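Local atomic coordinates of ESSB (Geobacillus thermodenitrificans, PDB entry 4ANO), a protein that forms an integral membrane component of the bacterial type VII secretion system, this chain being its cytoplasmic fragment, which is probably related in fold to protein kinases. Residues A[40-45]-A[132-137]; A[107-112]-A[125-130]. All blocks are in the same frame, centred on the assembly; numbering follows the deposited sequence. Where two conformers were deposited one is given.

In the fold
From the N terminus, the chain passes through the hairpin of strands 18-22 and 25-30 and reaches the 3-10 segment 40-45, the first half of interaction 1. It then completes the four-stranded sheet, runs through helix 84-98, and enters 107-112. Interaction 2 closes the short loop that carries strands 115-117 and 123-125 by bringing 125-130 back antiparallel to 107-112. A few residues later 132-137 meets 40-45, so interaction 1 closes a much longer loop that encloses interaction 2. The two contacts touch: Leu45 packs on Val128, and Pro136 lies against Ile107. Together they tie the four-stranded sheet to the central part of the chain beside helix 141-155.

Interaction 1. Residues A[40-45]-A[132-137]; sequences LELEVL and ESLPPD
Ser133 and Glu41 make the polar half of this contact: Ser133 OG donates to Glu41 OE1 across 2.6 Å. The hydroxyl arrives from above the carboxylate plane, 36° out of it. Beside this bond the contact is apolar. Leu42 CD2 lies 4.0 Å from Leu134 CB and is equally near the methylene of Ser133, while Leu45 CD1 meets Leu134 CD2 at 3.7 Å. Both leucines of 40-45 cross the Leu134 side chain at about a right angle, and Leu134 reaches them with CG anti to its own backbone N (chi1 -176°). Their spacing of three suits a 3-10 segment, which puts such residues on one side; Leu45 N donates to Leu42 O at 2.9 Å within it.

The second shell fixes the carboxylate. Glu41 OE1 also accepts from Gln37 N, and OE2 takes Asp38 N: the extended acid side chain, with CG beside its own backbone N (chi1 -60°), brings its carboxylate to both amides, a role for which a two-oxygen anion is well fitted. With an alanine in place of Glu41, those two amides would probably lose their acceptor, the Ser133 hydroxyl would be left with a weak bond to Lys131 O, and the approach to the 3-10 segment would be free to shift. On the other side, Ser133 and Leu134 both face Val130, a classic beta bulge, which lets two successive residues turn toward the 3-10 segment. Beyond it, Glu132 N bonds to Asp137 O at 2.8 Å, closing a loop that contains the cis peptide before Pro136; Asp137 makes a salt bridge with Lys35.

Further out, Arg105 holds Glu41 O. Leu42 and Leu45 rest on Ile56 of strand 53-58 and on Val130 of strand 129-130, while Leu134 and Pro135 lie on Phe29 of strand 25-30.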
loop_
_atom_site.group_PDB
_atom_site.type_symbol
_atom_site.label_atom_id
_atom_site.label_comp_id
_atom_site.label_asym_id
_atom_site.label_seq_id
_atom_site.Cartn_x
_atom_site.Cartn_y
_atom_site.Cartn_z
ATOM N N LEU A 40 -1.851 -25.645 3.534
ATOM C CA LEU A 40 -3.247 -25.239 3.675
ATOM C C LEU A 40 -3.495 -23.854 4.335
ATOM O O LEU A 40 -4.515 -23.215 4.079
ATOM C CB LEU A 40 -3.970 -26.333 4.475
ATOM C CG LEU A 40 -5.466 -26.119 4.703
ATOM C CD1 LEU A 40 -6.231 -25.952 3.361
ATOM C CD2 LEU A 40 -5.968 -27.475 5.256
ATOM N N GLU A 41 -2.539 -23.411 5.175
ATOM C CA GLU A 41 -2.566 -22.054 5.790
ATOM C C GLU A 41 -2.657 -20.960 4.767
ATOM O O GLU A 41 -3.153 -19.887 5.109
ATOM C CB GLU A 41 -1.295 -21.791 6.610
ATOM C CG GLU A 41 -1.094 -22.784 7.779
ATOM C CD GLU A 41 0.340 -22.924 8.303
ATOM O OE1 GLU A 41 1.248 -22.125 8.002
ATOM O OE2 GLU A 41 0.550 -23.897 9.058
ATOM N N LEU A 42 -2.167 -21.219 3.533
ATOM C CA LEU A 42 -2.137 -20.184 2.468
ATOM C C LEU A 42 -3.455 -20.080 1.697
ATOM O O LEU A 42 -3.642 -19.174 0.877
ATOM C CB LEU A 42 -0.947 -20.422 1.493
ATOM C CG LEU A 42 0.422 -20.437 2.148
ATOM C CD1 LEU A 42 1.433 -20.292 0.994
ATOM C CD2 LEU A 42 0.565 -19.226 3.183
ATOM N N GLU A 43 -4.378 -20.993 1.955
ATOM C CA GLU A 43 -5.667 -21.017 1.215
ATOM C C GLU A 43 -6.440 -19.709 1.433
ATOM O O GLU A 43 -7.152 -19.256 0.487
ATOM C CB GLU A 43 -6.466 -22.335 1.498
ATOM C CG GLU A 43 -7.793 -22.513 0.601
ATOM C CD GLU A 43 -8.851 -21.474 0.842
ATOM O OE1 GLU A 43 -8.997 -21.066 2.017
ATOM O OE2 GLU A 43 -9.586 -21.073 -0.130
ATOM N N VAL A 44 -6.241 -19.045 2.592
ATOM C CA VAL A 44 -6.903 -17.764 2.886
ATOM C C VAL A 44 -6.570 -16.700 1.800
ATOM O O VAL A 44 -7.309 -15.753 1.634
ATOM C CB VAL A 44 -6.546 -17.301 4.285
ATOM C CG1 VAL A 44 -5.056 -16.836 4.421
ATOM C CG2 VAL A 44 -7.531 -16.263 4.774
ATOM N N LEU A 45 -5.483 -16.905 1.037
ATOM C CA LEU A 45 -5.045 -15.891 0.082
ATOM C C LEU A 45 -5.976 -15.943 -1.116
ATOM O O LEU A 45 -6.011 -14.947 -1.860
ATOM C CB LEU A 45 -3.603 -16.151 -0.377
ATOM C CG LEU A 45 -2.484 -15.757 0.669
ATOM C CD1 LEU A 45 -1.046 -16.042 0.026
ATOM C CD2 LEU A 45 -2.632 -14.270 0.988
ATOM N N GLU A 132 1.914 -15.865 10.841
ATOM C CA GLU A 132 2.726 -17.078 11.210
ATOM C C GLU A 132 2.982 -18.024 9.995
ATOM O O GLU A 132 3.291 -19.217 10.152
ATOM C CB GLU A 132 2.000 -17.856 12.311
ATOM C CG GLU A 132 1.973 -17.188 13.663
ATOM C CD GLU A 132 1.550 -18.108 14.760
ATOM O OE1 GLU A 132 0.363 -18.550 14.783
ATOM O OE2 GLU A 132 2.428 -18.365 15.629
ATOM N N SER A 133 2.832 -17.508 8.759
ATOM C CA SER A 133 2.957 -18.338 7.614
ATOM C C SER A 133 3.783 -17.712 6.465
ATOM O O SER A 133 4.646 -18.346 5.905
ATOM C CB SER A 133 1.585 -18.768 7.075
ATOM O OG SER A 133 0.838 -19.551 7.997
ATOM N N LEU A 134 3.486 -16.481 6.060
ATOM C CA LEU A 134 4.037 -15.938 4.828
ATOM C C LEU A 134 4.223 -14.451 5.062
ATOM O O LEU A 134 3.326 -13.770 5.432
ATOM C CB LEU A 134 3.022 -16.163 3.658
ATOM C CG LEU A 134 3.555 -15.706 2.310
ATOM C CD1 LEU A 134 4.538 -16.874 1.864
ATOM C CD2 LEU A 134 2.433 -15.614 1.287
ATOM N N PRO A 135 5.410 -13.952 4.852
ATOM C CA PRO A 135 5.637 -12.518 5.182
ATOM C C PRO A 135 4.730 -11.585 4.344
ATOM O O PRO A 135 4.502 -11.827 3.182
ATOM C CB PRO A 135 7.104 -12.302 4.783
ATOM C CG PRO A 135 7.723 -13.692 4.789
ATOM C CD PRO A 135 6.608 -14.590 4.287
ATOM N N PRO A 136 4.299 -10.481 4.935
ATOM C CA PRO A 136 4.577 -10.109 6.356
ATOM C C PRO A 136 3.759 -11.033 7.254
ATOM O O PRO A 136 2.527 -11.174 7.096
ATOM C CB PRO A 136 4.103 -8.646 6.432
ATOM C CG PRO A 136 3.018 -8.596 5.371
ATOM C CD PRO A 136 3.603 -9.423 4.223
ATOM N N ASP A 137 4.442 -11.676 8.179
ATOM C CA ASP A 137 3.797 -12.782 8.940
ATOM C C ASP A 137 3.542 -12.493 10.436
ATOM O O ASP A 137 3.162 -13.384 11.181
ATOM C CB ASP A 137 4.654 -14.083 8.770
ATOM C CG ASP A 137 6.068 -13.966 9.356
ATOM O OD1 ASP A 137 6.379 -13.038 10.140
ATOM O OD2 ASP A 137 6.948 -14.777 8.994
#

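Interaction 2. Residues A[107-112]-A[125-130]; sequences IFIVCP and FLHVGV
Ile109 and His127 are joined through a water molecule: water 1 accepts from Ile109 N at 2.9 Å and donates to His127 O at 2.8 Å. It bridges the segments where they diverge, next to a true pair. There Ile107 N donates to Gly129 O and Gly129 N to Ile107 O, both at 2.9 Å. The bonds differ in shape: Gly129 N lies in the plane of the Ile107 carbonyl, whereas Ile107 N stands 58° above that of Gly129. Glycine puts no side chain beside the Ile107 carbonyl.

This is an antiparallel hydrogen-bonded pair, the two-stranded sheet of 106-107 and 129-130; past it the direct backbone pairing gives way to the water bridge and to side-chain packing. Phe125 reaches across to 107-112 there, its CE1 lying 3.7 Å from Val110 CG2 and 3.6 Å from Ile109 O. Phe108 was modelled in two conformers; in one of them its ring meets that of Phe125 obliquely, planes at 43° and centroids 5.0 Å apart, with Val128 CG1 over one face. Leu94, Lys97 and Val98 of helix 84-98 also pack on Phe125, a largely apolar setting that suits an aromatic ring.

On the other side of the 107-112 backbone, Ile109 CG2 touches the edge of the His127 imidazole at CD2, 4.1 Å away. With CG anti to the backbone N (chi1 174°), the ring offers CD2 to the isoleucine and turns NE2 away from it, to bond to Pro135 O, giving the buried polar end a partner. Asn114 binds both Ile109 O and His127 N, while Glu147 of helix 141-155 accepts from Val110 N.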
loop_
_atom_site.group_PDB
_atom_site.type_symbol
_atom_site.label_atom_id
_atom_site.label_comp_id
_atom_site.label_asym_id
_atom_site.label_seq_id
_atom_site.Cartn_x
_atom_site.Cartn_y
_atom_site.Cartn_z
ATOM N N ILE A 107 -2.292 -10.031 6.716
ATOM C CA ILE A 107 -1.455 -8.927 7.207
ATOM C C ILE A 107 -1.031 -8.053 6.058
ATOM O O ILE A 107 -0.491 -8.569 5.059
ATOM C CB ILE A 107 -0.225 -9.435 7.976
ATOM C CG1 ILE A 107 -0.688 -10.277 9.202
ATOM C CG2 ILE A 107 0.703 -8.278 8.384
ATOM C CD1 ILE A 107 0.474 -10.955 10.023
ATOM N N PHE A 108 -1.241 -6.743 6.157
ATOM C CA PHE A 108 -1.028 -5.873 4.984
ATOM C C PHE A 108 0.316 -5.147 4.975
ATOM O O PHE A 108 0.809 -4.745 6.050
ATOM C CB PHE A 108 -2.210 -4.902 4.860
ATOM C CG PHE A 108 -3.503 -5.628 4.574
ATOM C CD1 PHE A 108 -3.832 -5.962 3.282
ATOM C CD2 PHE A 108 -4.325 -6.068 5.629
ATOM C CE1 PHE A 108 -5.011 -6.677 3.008
ATOM C CE2 PHE A 108 -5.500 -6.813 5.379
ATOM C CZ PHE A 108 -5.842 -7.105 4.075
ATOM N N ILE A 109 0.965 -5.146 3.807
ATOM C CA ILE A 109 2.216 -4.360 3.558
ATOM C C ILE A 109 1.864 -3.268 2.567
ATOM O O ILE A 109 1.366 -3.537 1.434
ATOM C CB ILE A 109 3.442 -5.217 3.124
ATOM C CG1 ILE A 109 4.634 -4.327 2.630
ATOM C CG2 ILE A 109 3.096 -6.282 1.967
ATOM C CD1 ILE A 109 5.965 -5.144 2.660
ATOM N N VAL A 110 2.157 -2.000 2.960
ATOM C CA VAL A 110 1.684 -0.864 2.185
ATOM C C VAL A 110 2.870 -0.164 1.513
ATOM O O VAL A 110 3.817 0.340 2.149
ATOM C CB VAL A 110 0.913 0.143 3.067
ATOM C CG1 VAL A 110 0.502 1.357 2.244
ATOM C CG2 VAL A 110 -0.280 -0.568 3.740
ATOM N N CYS A 111 2.857 -0.112 0.186
ATOM C CA CYS A 111 3.851 0.613 -0.575
ATOM C C CYS A 111 3.292 0.771 -1.995
ATOM O O CYS A 111 2.391 0.023 -2.340
ATOM C CB CYS A 111 5.249 0.042 -0.494
ATOM S SG CYS A 111 5.232 -1.695 -1.228
ATOM N N PRO A 112 3.818 1.704 -2.793
ATOM C CA PRO A 112 3.225 1.979 -4.111
ATOM C C PRO A 112 3.277 0.761 -5.031
ATOM O O PRO A 112 2.288 0.557 -5.761
ATOM C CB PRO A 112 4.111 3.154 -4.654
ATOM C CG PRO A 112 4.380 3.922 -3.360
ATOM C CD PRO A 112 4.675 2.818 -2.328
ATOM N N PHE A 125 -4.682 -4.251 -2.529
ATOM C CA PHE A 125 -3.333 -4.767 -2.422
ATOM C C PHE A 125 -3.099 -5.915 -3.324
ATOM O O PHE A 125 -4.008 -6.768 -3.516
ATOM C CB PHE A 125 -3.046 -5.242 -0.960
ATOM C CG PHE A 125 -3.080 -4.158 -0.002
ATOM C CD1 PHE A 125 -1.990 -3.312 0.114
ATOM C CD2 PHE A 125 -4.193 -3.915 0.756
ATOM C CE1 PHE A 125 -1.988 -2.277 0.994
ATOM C CE2 PHE A 125 -4.243 -2.841 1.611
ATOM C CZ PHE A 125 -3.146 -1.994 1.716
ATOM N N LEU A 126 -1.904 -6.018 -3.863
ATOM C CA LEU A 126 -1.500 -7.092 -4.630
ATOM C C LEU A 126 -1.083 -8.270 -3.766
ATOM O O LEU A 126 -1.788 -9.287 -3.712
ATOM C CB LEU A 126 -0.344 -6.706 -5.568
ATOM C CG LEU A 126 -0.846 -5.717 -6.646
ATOM C CD1 LEU A 126 0.247 -4.953 -7.279
ATOM C CD2 LEU A 126 -1.641 -6.515 -7.711
ATOM N N HIS A 127 0.028 -8.140 -3.098
ATOM C CA HIS A 127 0.512 -9.194 -2.187
ATOM C C HIS A 127 -0.019 -8.957 -0.751
ATOM O O HIS A 127 -0.039 -7.828 -0.292
ATOM C CB HIS A 127 2.014 -9.193 -2.100
ATOM C CG HIS A 127 2.533 -10.152 -1.061
ATOM N ND1 HIS A 127 2.486 -11.517 -1.213
ATOM C CD2 HIS A 127 2.928 -9.927 0.200
ATOM C CE1 HIS A 127 2.891 -12.101 -0.102
ATOM N NE2 HIS A 127 3.219 -11.155 0.765
ATOM N N VAL A 128 -0.424 -10.049 -0.072
ATOM C CA VAL A 128 -0.873 -9.933 1.347
ATOM C C VAL A 128 -0.196 -11.056 2.101
ATOM O O VAL A 128 0.062 -12.128 1.537
ATOM C CB VAL A 128 -2.382 -10.136 1.354
ATOM C CG1 VAL A 128 -2.872 -10.107 2.729
ATOM C CG2 VAL A 128 -3.115 -8.929 0.578
ATOM N N GLY A 129 0.326 -10.710 3.318
ATOM C CA GLY A 129 0.916 -11.754 4.228
ATOM C C GLY A 129 -0.136 -12.541 5.008
ATOM O O GLY A 129 -1.340 -12.245 5.026
ATOM N N VAL A 130 0.349 -13.676 5.532
ATOM C CA VAL A 130 -0.448 -14.538 6.377
ATOM C C VAL A 130 0.213 -14.744 7.672
ATOM O O VAL A 130 1.376 -15.138 7.769
ATOM C CB VAL A 130 -0.657 -15.920 5.697
ATOM C CG1 VAL A 130 -1.618 -16.802 6.536
ATOM C CG2 VAL A 130 -1.220 -15.676 4.298
HETATM O O HOH W 1 -0.800 -6.079 1.724
#